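Local structure of L-Ala-D/L-Glu epimerase, a muconate lactonizing enzyme (Klebsiella pneumoniae subsp. pneumoniae MGH 78578, 3FCP) at residues A[217-227]-A[243-252]; A[267-276]-A[296-305]. The protein is an enzyme of the enolase superfamily, akin to muconate lactonizing enzymes, that holds a magnesium ion in its C-terminal barrel-like domain. One frame throughout, in Å; residues are numbered along the deposited sequence.

Interaction 1 of 2, residues A[217-227]-A[243-252]; sequences AAMGVDLIEQP and IETAILADEA. With MG (magnesium ion), chain I.
Strand 223-225 runs parallel to strand 246-249 at a closest axis approach of 4.5 Å, with their directions 29° apart, and the backbone bonds I224 N to A246 O, L248 N to I224 O and Q226 N to L248 O join them. L223, E225, A246 and L248 share one face of this pair. There CD2 of L223 lies against CG of L248, 3.6 Å away, while CD1 of L223 presses on the methyl of A246. The side chains of E225 and L248 run alongside each other, CD1 of L248 3.4 Å from CG of E225. The other face carries I224 and I247; CD1 of I224 meets CG2 of T245, and C213 of helix 206-218 and L236 of helix 233-242 close over this side. The two strands belong to a right-handed beta-alpha-beta crossover through helix 233-242, one step of the TIM-barrel-like domain of the enolase superfamily. At the N-terminal ends T245, its OG1 anti to the backbone N (chi1 -164°), gives its hydroxyl to V221 O at 2.6 Å, in the carbonyl plane. At the C-terminal ends the side chain of Q226 bends at chi2 (65°), and its OE1 receives two backbone N-H groups: D250 N in the carbonyl plane at 2.9 Å, A252 N from above that plane. Q226 thus probably positions, from the second shell, the turn bearing D250 and E251, whose OD2 and OE2 bind magnesium together with N201 and three waters. One of these, water 2, also lies 2.8 Å from E225 OE2. E225 OE2 and D250 OD2 are acceptors 3.2 Å apart; K168 pairs with E225 OE1 and K277 with D250 OD1.

Interaction 2 of 2, residues A[267-276]-A[296-305]; sequences FTGAYALKIA and IGLYGGTMLE
K274 lays its fully extended side chain across the backbone of G301, CG of K274 packing directly on C of G301 at 3.6 Å. CG of K274 lies beside its own backbone N (chi1 -66°), and from there the straight chain carries NZ to T302 O, a weak bond of 3.0 Å; its stronger partner is D250. The sulfur of M303 flanks the same ammonium group, the two side chains crossing at about a right angle. Preceding these residues, strands 270-273 and 297-300 run parallel, linked by a ladder of backbone bonds, one of them, Y299 N to Y271 O, weak, that ends with G301 N on L273 O at 2.6 Å. At the opposite end I296 sits on Y271: its CG2 lies over the ring centre, 3.7 Å from the centroid, as a CH-pi contact, and CD1 of I296 reaches CZ of Y271 at 3.5 Å. The Y271 hydroxyl is held by G259 O. Beyond the strands E305 OE1 takes two bonds, from T302 OG1 at 2.6 Å and from M303 N above the carboxylate plane. With the ST turn in which T302 OG1 accepts from L304 N, these would hold loop 302-305 in shape. Two waters connect residues 301-305 to the start of helix 275-278: water 5 joins I275 N to G301 O, and water 6 joins A276 N to E305 OE2. Y271 and L273 face L287 of helix 283-294, with A263 of helix 256-264 also against Y271, whereas A270 and Y299 turn to the other side of the sheet, where both pack on L248 of strand 246-249.

In the fold
Interactions 1 and 2 occupy four successive parallel strands of the same barrel sheet, 223-225, 246-249, 270-273 and 297-300, with centres 13 Å apart. The seam between them is A249, whose N lies 2.8 Å from A270 O and whose O lies 2.8 Å from A272 N, both probable hydrogen bonds. Beside this seam CD2 of L248 packs on A270 O at 3.3 Å. At the C-terminal ends of the strands the two contacts converge on the magnesium site: interaction 1 brings the carboxylate ligands, and the K274 side chain of interaction 2, about 5 Å from the ion at its nearest, hydrogen-bonds through NZ to D250 OD2, a second-shell link to the metal.

Interaction 1 of 2, residues A[217-227]-A[243-252]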
ATOM      1  N   ALA A 217     -10.343 -12.990 -23.530  1.00 24.37           N
ATOM      2  CA  ALA A 217      -9.058 -13.637 -23.307  1.00 22.98           C
ATOM      3  C   ALA A 217      -9.197 -15.140 -23.509  1.00 24.23           C
ATOM      4  O   ALA A 217      -8.321 -15.775 -24.093  1.00 24.74           O
ATOM      5  CB  ALA A 217      -8.550 -13.346 -21.901  1.00 21.84           C
ATOM      6  N   ALA A 218     -10.300 -15.702 -23.022  1.00 25.28           N
ATOM      7  CA  ALA A 218     -10.537 -17.138 -23.137  1.00 26.69           C
ATOM      8  C   ALA A 218     -10.667 -17.617 -24.587  1.00 27.79           C
ATOM      9  O   ALA A 218     -10.211 -18.710 -24.917  1.00 27.93           O
ATOM     10  CB  ALA A 218     -11.781 -17.532 -22.329  1.00 25.17           C
ATOM     11  N   MET A 219     -11.272 -16.807 -25.451  1.00 26.59           N
ATOM     12  CA  MET A 219     -11.418 -17.207 -26.846  1.00 27.97           C
ATOM     13  C   MET A 219     -10.168 -16.958 -27.694  1.00 28.34           C
ATOM     14  O   MET A 219     -10.157 -17.240 -28.887  1.00 29.34           O
ATOM     15  CB  MET A 219     -12.658 -16.552 -27.488  1.00 27.40           C
ATOM     16  CG  MET A 219     -12.720 -15.025 -27.471  1.00 26.96           C
ATOM     17  SD  MET A 219     -14.128 -14.334 -28.421  1.00 19.64           S
ATOM     18  CE  MET A 219     -15.393 -14.408 -27.256  1.00 22.97           C
ATOM     19  N   GLY A 220      -9.111 -16.434 -27.081  1.00 28.81           N
ATOM     20  CA  GLY A 220      -7.880 -16.222 -27.825  1.00 27.85           C
ATOM     21  C   GLY A 220      -7.570 -14.838 -28.366  1.00 28.06           C
ATOM     22  O   GLY A 220      -6.631 -14.678 -29.146  1.00 28.40           O
ATOM     23  N   VAL A 221      -8.342 -13.834 -27.971  1.00 27.00           N
ATOM     24  CA  VAL A 221      -8.086 -12.473 -28.433  1.00 26.62           C
ATOM     25  C   VAL A 221      -6.708 -12.063 -27.900  1.00 25.50           C
ATOM     26  O   VAL A 221      -6.412 -12.262 -26.723  1.00 24.59           O
ATOM     27  CB  VAL A 221      -9.181 -11.517 -27.922  1.00 26.01           C
ATOM     28  CG1 VAL A 221      -8.864 -10.076 -28.311  1.00 24.29           C
ATOM     29  CG2 VAL A 221     -10.522 -11.938 -28.504  1.00 25.20           C
ATOM     30  N   ASP A 222      -5.869 -11.506 -28.770  1.00 25.75           N
ATOM     31  CA  ASP A 222      -4.511 -11.115 -28.388  1.00 25.65           C
ATOM     32  C   ASP A 222      -4.386  -9.783 -27.674  1.00 24.87           C
ATOM     33  O   ASP A 222      -3.436  -9.566 -26.919  1.00 24.32           O
ATOM     34  CB  ASP A 222      -3.597 -11.063 -29.616  1.00 29.58           C
ATOM     35  CG  ASP A 222      -3.458 -12.402 -30.305  1.00 31.87           C
ATOM     36  OD1 ASP A 222      -3.428 -13.434 -29.608  1.00 32.05           O
ATOM     37  OD2 ASP A 222      -3.358 -12.412 -31.548  1.00 36.44           O
ATOM     38  N   LEU A 223      -5.332  -8.887 -27.918  1.00 23.78           N
ATOM     39  CA  LEU A 223      -5.268  -7.564 -27.316  1.00 22.23           C
ATOM     40  C   LEU A 223      -6.656  -6.950 -27.192  1.00 21.86           C
ATOM     41  O   LEU A 223      -7.463  -7.029 -28.117  1.00 22.45           O
ATOM     42  CB  LEU A 223      -4.382  -6.671 -28.190  1.00 21.96           C
ATOM     43  CG  LEU A 223      -3.976  -5.274 -27.710  1.00 21.77           C
ATOM     44  CD1 LEU A 223      -2.992  -5.395 -26.545  1.00 21.35           C
ATOM     45  CD2 LEU A 223      -3.331  -4.518 -28.874  1.00 21.10           C
ATOM     46  N   ILE A 224      -6.926  -6.337 -26.046  1.00 20.98           N
ATOM     47  CA  ILE A 224      -8.211  -5.686 -25.794  1.00 20.32           C
ATOM     48  C   ILE A 224      -7.918  -4.204 -25.577  1.00 20.63           C
ATOM     49  O   ILE A 224      -7.229  -3.845 -24.620  1.00 20.80           O
ATOM     50  CB  ILE A 224      -8.884  -6.240 -24.516  1.00 19.53           C
ATOM     51  CG1 ILE A 224      -9.049  -7.763 -24.622  1.00 19.87           C
ATOM     52  CG2 ILE A 224     -10.243  -5.566 -24.317  1.00 17.47           C
ATOM     53  CD1 ILE A 224      -9.541  -8.425 -23.320  1.00 18.96           C
ATOM     54  N   GLU A 225      -8.437  -3.353 -26.458  1.00 21.75           N
ATOM     55  CA  GLU A 225      -8.203  -1.915 -26.371  1.00 21.54           C
ATOM     56  C   GLU A 225      -9.264  -1.136 -25.591  1.00 21.80           C
ATOM     57  O   GLU A 225     -10.467  -1.302 -25.815  1.00 21.62           O
ATOM     58  CB  GLU A 225      -8.082  -1.328 -27.782  1.00 22.22           C
ATOM     59  CG  GLU A 225      -7.590   0.117 -27.831  1.00 22.81           C
ATOM     60  CD  GLU A 225      -7.514   0.672 -29.249  1.00 25.11           C
ATOM     61  OE1 GLU A 225      -7.514  -0.130 -30.214  1.00 23.14           O
ATOM     62  OE2 GLU A 225      -7.440   1.912 -29.397  1.00 23.67           O
ATOM     63  N   GLN A 226      -8.790  -0.289 -24.677  1.00 20.05           N
ATOM     64  CA  GLN A 226      -9.623   0.584 -23.844  1.00 20.27           C
ATOM     65  C   GLN A 226     -11.013   0.026 -23.552  1.00 21.29           C
ATOM     66  O   GLN A 226     -12.027   0.610 -23.946  1.00 21.69           O
ATOM     67  CB  GLN A 226      -9.745   1.953 -24.524  1.00 19.98           C
ATOM     68  CG  GLN A 226     -10.224   3.083 -23.631  1.00 20.14           C
ATOM     69  CD  GLN A 226      -9.239   3.410 -22.520  1.00 23.89           C
ATOM     70  OE1 GLN A 226      -8.059   3.666 -22.770  1.00 24.28           O
ATOM     71  NE2 GLN A 226      -9.723   3.407 -21.288  1.00 21.63           N
ATOM     72  N   PRO A 227     -11.079  -1.108 -22.836  1.00 22.05           N
ATOM     73  CA  PRO A 227     -12.364  -1.732 -22.504  1.00 22.61           C
ATOM     74  C   PRO A 227     -13.288  -0.862 -21.665  1.00 23.79           C
ATOM     75  O   PRO A 227     -14.503  -0.871 -21.865  1.00 22.62           O
ATOM     76  CB  PRO A 227     -11.945  -3.018 -21.785  1.00 22.40           C
ATOM     77  CG  PRO A 227     -10.616  -2.652 -21.172  1.00 22.18           C
ATOM     78  CD  PRO A 227      -9.955  -1.888 -22.288  1.00 20.14           C
ATOM     79  N   ILE A 243      -6.769  -9.851 -16.133  1.00 24.14           N
ATOM     80  CA  ILE A 243      -7.168 -10.439 -17.411  1.00 23.14           C
ATOM     81  C   ILE A 243      -6.031 -11.206 -18.088  1.00 22.95           C
ATOM     82  O   ILE A 243      -4.914 -10.699 -18.211  1.00 22.76           O
ATOM     83  CB  ILE A 243      -7.703  -9.340 -18.358  1.00 21.79           C
ATOM     84  CG1 ILE A 243      -8.921  -8.665 -17.715  1.00 22.00           C
ATOM     85  CG2 ILE A 243      -8.076  -9.936 -19.714  1.00 21.70           C
ATOM     86  CD1 ILE A 243     -10.025  -9.644 -17.286  1.00 19.99           C
ATOM     87  N   GLU A 244      -6.325 -12.422 -18.544  1.00 22.74           N
ATOM     88  CA  GLU A 244      -5.312 -13.262 -19.166  1.00 24.00           C
ATOM     89  C   GLU A 244      -4.994 -13.047 -20.646  1.00 23.68           C
ATOM     90  O   GLU A 244      -4.905 -13.992 -21.435  1.00 23.29           O
ATOM     91  CB  GLU A 244      -5.628 -14.736 -18.882  1.00 26.12           C
ATOM     92  CG  GLU A 244      -5.727 -15.013 -17.374  1.00 26.58           C
ATOM     93  CD  GLU A 244      -5.896 -16.489 -17.019  1.00 28.90           C
ATOM     94  OE1 GLU A 244      -6.340 -17.282 -17.876  1.00 31.40           O
ATOM     95  OE2 GLU A 244      -5.599 -16.851 -15.867  1.00 30.05           O
ATOM     96  N   THR A 245      -4.832 -11.780 -21.003  1.00 23.25           N
ATOM     97  CA  THR A 245      -4.427 -11.370 -22.332  1.00 23.46           C
ATOM     98  C   THR A 245      -4.006  -9.913 -22.199  1.00 23.14           C
ATOM     99  O   THR A 245      -4.227  -9.298 -21.157  1.00 23.78           O
ATOM    100  CB  THR A 245      -5.528 -11.538 -23.402  1.00 24.28           C
ATOM    101  OG1 THR A 245      -4.912 -11.471 -24.693  1.00 24.43           O
ATOM    102  CG2 THR A 245      -6.585 -10.443 -23.309  1.00 24.01           C
ATOM    103  N   ALA A 246      -3.389  -9.364 -23.236  1.00 23.24           N
ATOM    104  CA  ALA A 246      -2.913  -7.985 -23.188  1.00 21.75           C
ATOM    105  C   ALA A 246      -3.984  -6.899 -23.289  1.00 20.79           C
ATOM    106  O   ALA A 246      -4.960  -7.034 -24.025  1.00 19.56           O
ATOM    107  CB  ALA A 246      -1.859  -7.775 -24.277  1.00 21.86           C
ATOM    108  N   ILE A 247      -3.774  -5.815 -22.541  1.00 20.01           N
ATOM    109  CA  ILE A 247      -4.667  -4.661 -22.539  1.00 20.08           C
ATOM    110  C   ILE A 247      -3.940  -3.488 -23.210  1.00 20.65           C
ATOM    111  O   ILE A 247      -2.767  -3.226 -22.925  1.00 21.47           O
ATOM    112  CB  ILE A 247      -5.065  -4.231 -21.092  1.00 19.84           C
ATOM    113  CG1 ILE A 247      -5.737  -5.395 -20.351  1.00 23.22           C
ATOM    114  CG2 ILE A 247      -6.007  -3.036 -21.144  1.00 19.96           C
ATOM    115  CD1 ILE A 247      -6.911  -6.020 -21.097  1.00 20.59           C
ATOM    116  N   LEU A 248      -4.644  -2.794 -24.095  1.00 21.11           N
ATOM    117  CA  LEU A 248      -4.101  -1.649 -24.817  1.00 22.48           C
ATOM    118  C   LEU A 248      -4.806  -0.382 -24.321  1.00 22.69           C
ATOM    119  O   LEU A 248      -6.028  -0.271 -24.408  1.00 22.94           O
ATOM    120  CB  LEU A 248      -4.364  -1.808 -26.322  1.00 23.52           C
ATOM    121  CG  LEU A 248      -3.432  -1.212 -27.391  1.00 28.63           C
ATOM    122  CD1 LEU A 248      -4.292  -0.589 -28.488  1.00 23.54           C
ATOM    123  CD2 LEU A 248      -2.454  -0.196 -26.813  1.00 26.31           C
ATOM    124  N   ALA A 249      -4.043   0.567 -23.794  1.00 21.43           N
ATOM    125  CA  ALA A 249      -4.633   1.812 -23.320  1.00 20.70           C
ATOM    126  C   ALA A 249      -4.705   2.824 -24.470  1.00 19.46           C
ATOM    127  O   ALA A 249      -3.741   2.981 -25.221  1.00 20.16           O
ATOM    128  CB  ALA A 249      -3.793   2.380 -22.175  1.00 18.09           C
ATOM    129  N   ASP A 250      -5.845   3.491 -24.624  1.00 17.96           N
ATOM    130  CA  ASP A 250      -5.976   4.508 -25.670  1.00 19.60           C
ATOM    131  C   ASP A 250      -6.328   5.839 -25.015  1.00 20.42           C
ATOM    132  O   ASP A 250      -5.431   6.591 -24.635  1.00 21.35           O
ATOM    133  CB  ASP A 250      -7.041   4.125 -26.720  1.00 20.49           C
ATOM    134  CG  ASP A 250      -7.123   5.137 -27.876  1.00 23.07           C
ATOM    135  OD1 ASP A 250      -6.281   6.065 -27.930  1.00 22.91           O
ATOM    136  OD2 ASP A 250      -8.026   5.007 -28.736  1.00 24.20           O
ATOM    137  N   GLU A 251      -7.622   6.117 -24.852  1.00 20.59           N
ATOM    138  CA  GLU A 251      -8.053   7.373 -24.239  1.00 22.85           C
ATOM    139  C   GLU A 251      -7.458   7.626 -22.854  1.00 23.19           C
ATOM    140  O   GLU A 251      -7.366   8.777 -22.422  1.00 22.66           O
ATOM    141  CB  GLU A 251      -9.587   7.441 -24.142  1.00 24.87           C
ATOM    142  CG  GLU A 251     -10.317   7.793 -25.442  1.00 26.82           C
ATOM    143  CD  GLU A 251     -10.276   6.679 -26.474  1.00 28.22           C
ATOM    144  OE1 GLU A 251     -10.087   5.502 -26.095  1.00 26.73           O
ATOM    145  OE2 GLU A 251     -10.451   6.983 -27.670  1.00 31.71           O
ATOM    146  N   ALA A 252      -7.059   6.562 -22.157  1.00 22.80           N
ATOM    147  CA  ALA A 252      -6.474   6.697 -20.821  1.00 24.59           C
ATOM    148  C   ALA A 252      -5.076   7.316 -20.843  1.00 24.08           C
ATOM    149  O   ALA A 252      -4.562   7.746 -19.812  1.00 25.63           O
ATOM    150  CB  ALA A 252      -6.416   5.333 -20.132  1.00 23.80           C
TER
HETATM  151 MG    MG I 382     -10.338   5.011 -28.743  1.00 17.54          MG
HETATM  152  O   HOH W   1      -5.834 -16.451 -21.952  1.00 34.96           O
HETATM  153  O   HOH W   2      -9.789   2.661 -28.063  1.00 24.43           O
HETATM  154  O   HOH W   3     -11.014   3.627 -30.626  1.00 31.54           O
HETATM  155  O   HOH W   4     -10.349   6.611 -30.772  1.00 34.60           O

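Interaction 2 of 2, residues A[267-276]-A[296-305]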
ATOM      1  N   PHE A 267      -0.428  -0.232 -14.148  1.00 21.72           N
ATOM      2  CA  PHE A 267      -0.933  -0.725 -15.424  1.00 20.88           C
ATOM      3  C   PHE A 267       0.132  -1.514 -16.177  1.00 20.36           C
ATOM      4  O   PHE A 267       1.285  -1.100 -16.260  1.00 20.96           O
ATOM      5  CB  PHE A 267      -1.385   0.433 -16.322  1.00 20.95           C
ATOM      6  CG  PHE A 267      -1.794  -0.003 -17.707  1.00 21.72           C
ATOM      7  CD1 PHE A 267      -3.056  -0.534 -17.938  1.00 21.94           C
ATOM      8  CD2 PHE A 267      -0.903   0.090 -18.770  1.00 20.49           C
ATOM      9  CE1 PHE A 267      -3.431  -0.968 -19.214  1.00 21.84           C
ATOM     10  CE2 PHE A 267      -1.261  -0.340 -20.048  1.00 24.49           C
ATOM     11  CZ  PHE A 267      -2.531  -0.872 -20.272  1.00 20.98           C
ATOM     12  N   THR A 268      -0.257  -2.656 -16.724  1.00 20.41           N
ATOM     13  CA  THR A 268       0.671  -3.459 -17.501  1.00 21.62           C
ATOM     14  C   THR A 268      -0.030  -3.827 -18.804  1.00 22.07           C
ATOM     15  O   THR A 268      -1.196  -4.229 -18.807  1.00 21.14           O
ATOM     16  CB  THR A 268       1.118  -4.734 -16.742  1.00 23.43           C
ATOM     17  OG1 THR A 268       2.052  -5.464 -17.553  1.00 23.77           O
ATOM     18  CG2 THR A 268      -0.071  -5.622 -16.411  1.00 23.16           C
ATOM     19  N   GLY A 269       0.686  -3.652 -19.907  1.00 21.71           N
ATOM     20  CA  GLY A 269       0.145  -3.935 -21.222  1.00 21.52           C
ATOM     21  C   GLY A 269       0.829  -3.032 -22.234  1.00 21.29           C
ATOM     22  O   GLY A 269       2.057  -2.945 -22.256  1.00 20.90           O
ATOM     23  N   ALA A 270       0.046  -2.339 -23.053  1.00 19.98           N
ATOM     24  CA  ALA A 270       0.617  -1.457 -24.063  1.00 22.00           C
ATOM     25  C   ALA A 270      -0.125  -0.135 -24.179  1.00 21.72           C
ATOM     26  O   ALA A 270      -1.256   0.003 -23.698  1.00 21.40           O
ATOM     27  CB  ALA A 270       0.631  -2.170 -25.422  1.00 21.49           C
ATOM     28  N   TYR A 271       0.531   0.837 -24.811  1.00 19.43           N
ATOM     29  CA  TYR A 271      -0.054   2.155 -25.040  1.00 20.26           C
ATOM     30  C   TYR A 271      -0.273   2.409 -26.532  1.00 18.84           C
ATOM     31  O   TYR A 271       0.584   2.093 -27.372  1.00 17.68           O
ATOM     32  CB  TYR A 271       0.852   3.282 -24.516  1.00 20.79           C
ATOM     33  CG  TYR A 271       0.977   3.418 -23.013  1.00 21.15           C
ATOM     34  CD1 TYR A 271       0.073   2.802 -22.145  1.00 20.16           C
ATOM     35  CD2 TYR A 271       1.975   4.226 -22.459  1.00 21.60           C
ATOM     36  CE1 TYR A 271       0.153   2.989 -20.771  1.00 20.76           C
ATOM     37  CE2 TYR A 271       2.064   4.422 -21.083  1.00 19.86           C
ATOM     38  CZ  TYR A 271       1.150   3.800 -20.246  1.00 19.63           C
ATOM     39  OH  TYR A 271       1.237   3.985 -18.889  1.00 19.19           O
ATOM     40  N   ALA A 272      -1.424   2.986 -26.857  1.00 19.77           N
ATOM     41  CA  ALA A 272      -1.737   3.333 -28.239  1.00 20.51           C
ATOM     42  C   ALA A 272      -1.187   4.737 -28.468  1.00 19.54           C
ATOM     43  O   ALA A 272      -1.846   5.722 -28.144  1.00 19.63           O
ATOM     44  CB  ALA A 272      -3.255   3.320 -28.470  1.00 18.21           C
ATOM     45  N   LEU A 273       0.023   4.830 -29.008  1.00 19.18           N
ATOM     46  CA  LEU A 273       0.629   6.130 -29.283  1.00 20.56           C
ATOM     47  C   LEU A 273      -0.108   6.799 -30.447  1.00 20.18           C
ATOM     48  O   LEU A 273      -0.435   6.145 -31.439  1.00 19.22           O
ATOM     49  CB  LEU A 273       2.106   5.967 -29.665  1.00 20.06           C
ATOM     50  CG  LEU A 273       3.037   5.186 -28.737  1.00 20.70           C
ATOM     51  CD1 LEU A 273       4.412   5.041 -29.389  1.00 19.99           C
ATOM     52  CD2 LEU A 273       3.149   5.907 -27.404  1.00 18.19           C
ATOM     53  N   LYS A 274      -0.391   8.093 -30.314  1.00 19.48           N
ATOM     54  CA  LYS A 274      -1.047   8.853 -31.380  1.00 20.96           C
ATOM     55  C   LYS A 274      -0.469  10.260 -31.358  1.00 21.98           C
ATOM     56  O   LYS A 274      -0.444  10.904 -30.312  1.00 19.18           O
ATOM     57  CB  LYS A 274      -2.567   8.905 -31.169  1.00 22.18           C
ATOM     58  CG  LYS A 274      -3.259   7.539 -31.289  1.00 21.95           C
ATOM     59  CD  LYS A 274      -4.771   7.659 -31.222  1.00 21.17           C
ATOM     60  CE  LYS A 274      -5.440   6.281 -31.343  1.00 22.67           C
ATOM     61  NZ  LYS A 274      -6.914   6.393 -31.324  1.00 21.06           N
ATOM     62  N   ILE A 275      -0.007  10.749 -32.506  1.00 22.15           N
ATOM     63  CA  ILE A 275       0.581  12.083 -32.515  1.00 21.88           C
ATOM     64  C   ILE A 275      -0.422  13.156 -32.102  1.00 22.26           C
ATOM     65  O   ILE A 275      -0.047  14.126 -31.431  1.00 21.01           O
ATOM     66  CB  ILE A 275       1.222  12.435 -33.898  1.00 20.93           C
ATOM     67  CG1 ILE A 275       0.163  12.543 -34.993  1.00 19.01           C
ATOM     68  CG2 ILE A 275       2.259  11.378 -34.269  1.00 20.90           C
ATOM     69  CD1 ILE A 275       0.754  12.993 -36.347  1.00 19.26           C
ATOM     70  N   ALA A 276      -1.693  12.966 -32.464  1.00 21.06           N
ATOM     71  CA  ALA A 276      -2.746  13.931 -32.126  1.00 20.91           C
ATOM     72  C   ALA A 276      -2.957  14.086 -30.621  1.00 21.57           C
ATOM     73  O   ALA A 276      -3.232  15.187 -30.135  1.00 19.57           O
ATOM     74  CB  ALA A 276      -4.072  13.531 -32.793  1.00 21.44           C
ATOM     75  N   ILE A 296       6.234  -1.052 -20.687  1.00 21.86           N
ATOM     76  CA  ILE A 296       4.947  -1.038 -21.384  1.00 20.57           C
ATOM     77  C   ILE A 296       5.167  -1.062 -22.903  1.00 20.88           C
ATOM     78  O   ILE A 296       5.976  -0.298 -23.437  1.00 18.71           O
ATOM     79  CB  ILE A 296       4.139   0.211 -20.946  1.00 22.63           C
ATOM     80  CG1 ILE A 296       3.632  -0.006 -19.508  1.00 23.59           C
ATOM     81  CG2 ILE A 296       2.987   0.500 -21.921  1.00 21.24           C
ATOM     82  CD1 ILE A 296       3.153   1.254 -18.828  1.00 26.56           C
ATOM     83  N   GLY A 297       4.458  -1.965 -23.585  1.00 21.46           N
ATOM     84  CA  GLY A 297       4.586  -2.109 -25.029  1.00 20.58           C
ATOM     85  C   GLY A 297       4.044  -0.947 -25.848  1.00 21.85           C
ATOM     86  O   GLY A 297       3.272  -0.124 -25.342  1.00 22.32           O
ATOM     87  N   LEU A 298       4.423  -0.899 -27.124  1.00 21.49           N
ATOM     88  CA  LEU A 298       4.019   0.186 -28.012  1.00 20.20           C
ATOM     89  C   LEU A 298       3.175  -0.237 -29.214  1.00 21.38           C
ATOM     90  O   LEU A 298       3.353  -1.327 -29.769  1.00 21.76           O
ATOM     91  CB  LEU A 298       5.267   0.936 -28.500  1.00 21.26           C
ATOM     92  CG  LEU A 298       6.243   1.415 -27.415  1.00 24.89           C
ATOM     93  CD1 LEU A 298       7.463   2.079 -28.062  1.00 24.33           C
ATOM     94  CD2 LEU A 298       5.546   2.387 -26.484  1.00 22.07           C
ATOM     95  N   TYR A 299       2.282   0.662 -29.620  1.00 20.48           N
ATOM     96  CA  TYR A 299       1.364   0.471 -30.747  1.00 21.68           C
ATOM     97  C   TYR A 299       1.226   1.814 -31.478  1.00 21.97           C
ATOM     98  O   TYR A 299       1.081   2.861 -30.834  1.00 19.97           O
ATOM     99  CB  TYR A 299      -0.010   0.029 -30.218  1.00 22.16           C
ATOM    100  CG  TYR A 299      -1.113  -0.146 -31.248  1.00 21.72           C
ATOM    101  CD1 TYR A 299      -1.079  -1.192 -32.176  1.00 23.42           C
ATOM    102  CD2 TYR A 299      -2.253   0.668 -31.216  1.00 21.70           C
ATOM    103  CE1 TYR A 299      -2.158  -1.432 -33.031  1.00 22.27           C
ATOM    104  CE2 TYR A 299      -3.334   0.436 -32.065  1.00 19.35           C
ATOM    105  CZ  TYR A 299      -3.282  -0.621 -32.961  1.00 23.20           C
ATOM    106  OH  TYR A 299      -4.383  -0.902 -33.736  1.00 25.15           O
ATOM    107  N   GLY A 300       1.275   1.778 -32.810  1.00 21.33           N
ATOM    108  CA  GLY A 300       1.144   2.993 -33.608  1.00 20.84           C
ATOM    109  C   GLY A 300      -0.314   3.308 -33.909  1.00 22.92           C
ATOM    110  O   GLY A 300      -0.895   2.756 -34.849  1.00 22.26           O
ATOM    111  N   GLY A 301      -0.900   4.208 -33.123  1.00 20.33           N
ATOM    112  CA  GLY A 301      -2.304   4.541 -33.291  1.00 21.41           C
ATOM    113  C   GLY A 301      -2.659   5.638 -34.276  1.00 22.42           C
ATOM    114  O   GLY A 301      -1.796   6.401 -34.712  1.00 22.42           O
ATOM    115  N   THR A 302      -3.948   5.725 -34.607  1.00 22.06           N
ATOM    116  CA  THR A 302      -4.446   6.719 -35.559  1.00 23.81           C
ATOM    117  C   THR A 302      -5.758   7.344 -35.128  1.00 22.26           C
ATOM    118  O   THR A 302      -6.475   6.800 -34.285  1.00 22.34           O
ATOM    119  CB  THR A 302      -4.710   6.090 -36.963  1.00 24.36           C
ATOM    120  OG1 THR A 302      -4.879   7.126 -37.939  1.00 23.11           O
ATOM    121  CG2 THR A 302      -5.971   5.217 -36.936  1.00 22.26           C
ATOM    122  N   MET A 303      -6.054   8.498 -35.722  1.00 22.31           N
ATOM    123  CA  MET A 303      -7.308   9.202 -35.502  1.00 23.02           C
ATOM    124  C   MET A 303      -7.973   9.212 -36.887  1.00 22.74           C
ATOM    125  O   MET A 303      -8.862  10.020 -37.179  1.00 21.69           O
ATOM    126  CB  MET A 303      -7.058  10.630 -35.005  1.00 22.91           C
ATOM    127  CG  MET A 303      -6.611  10.738 -33.538  1.00 21.85           C
ATOM    128  SD  MET A 303      -7.699   9.971 -32.300  1.00 15.41           S
ATOM    129  CE  MET A 303      -9.186  10.819 -32.562  1.00 22.17           C
ATOM    130  N   LEU A 304      -7.528   8.272 -37.718  1.00 22.38           N
ATOM    131  CA  LEU A 304      -7.997   8.107 -39.094  1.00 25.25           C
ATOM    132  C   LEU A 304      -7.593   9.304 -39.958  1.00 25.50           C
ATOM    133  O   LEU A 304      -8.399   9.855 -40.706  1.00 27.16           O
ATOM    134  CB  LEU A 304      -9.518   7.888 -39.138  1.00 24.63           C
ATOM    135  CG  LEU A 304     -10.011   6.588 -38.485  1.00 26.36           C
ATOM    136  CD1 LEU A 304     -11.519   6.429 -38.690  1.00 26.13           C
ATOM    137  CD2 LEU A 304      -9.281   5.407 -39.089  1.00 24.27           C
ATOM    138  N   GLU A 305      -6.329   9.700 -39.834  1.00 26.09           N
ATOM    139  CA  GLU A 305      -5.777  10.807 -40.603  1.00 25.29           C
ATOM    140  C   GLU A 305      -5.674  10.434 -42.078  1.00 26.61           C
ATOM    141  O   GLU A 305      -5.650   9.252 -42.429  1.00 25.40           O
ATOM    142  CB  GLU A 305      -4.353  11.142 -40.126  1.00 26.30           C
ATOM    143  CG  GLU A 305      -4.213  11.807 -38.763  1.00 25.14           C
ATOM    144  CD  GLU A 305      -4.277  10.841 -37.593  1.00 26.43           C
ATOM    145  OE1 GLU A 305      -4.254   9.607 -37.802  1.00 26.34           O
ATOM    146  OE2 GLU A 305      -4.339  11.330 -36.448  1.00 25.65           O
TER
HETATM  147  O   HOH W   5      -0.904   8.925 -34.765  1.00 19.47           O
HETATM  148  O   HOH W   6      -2.901  10.862 -34.229  1.00 22.32           O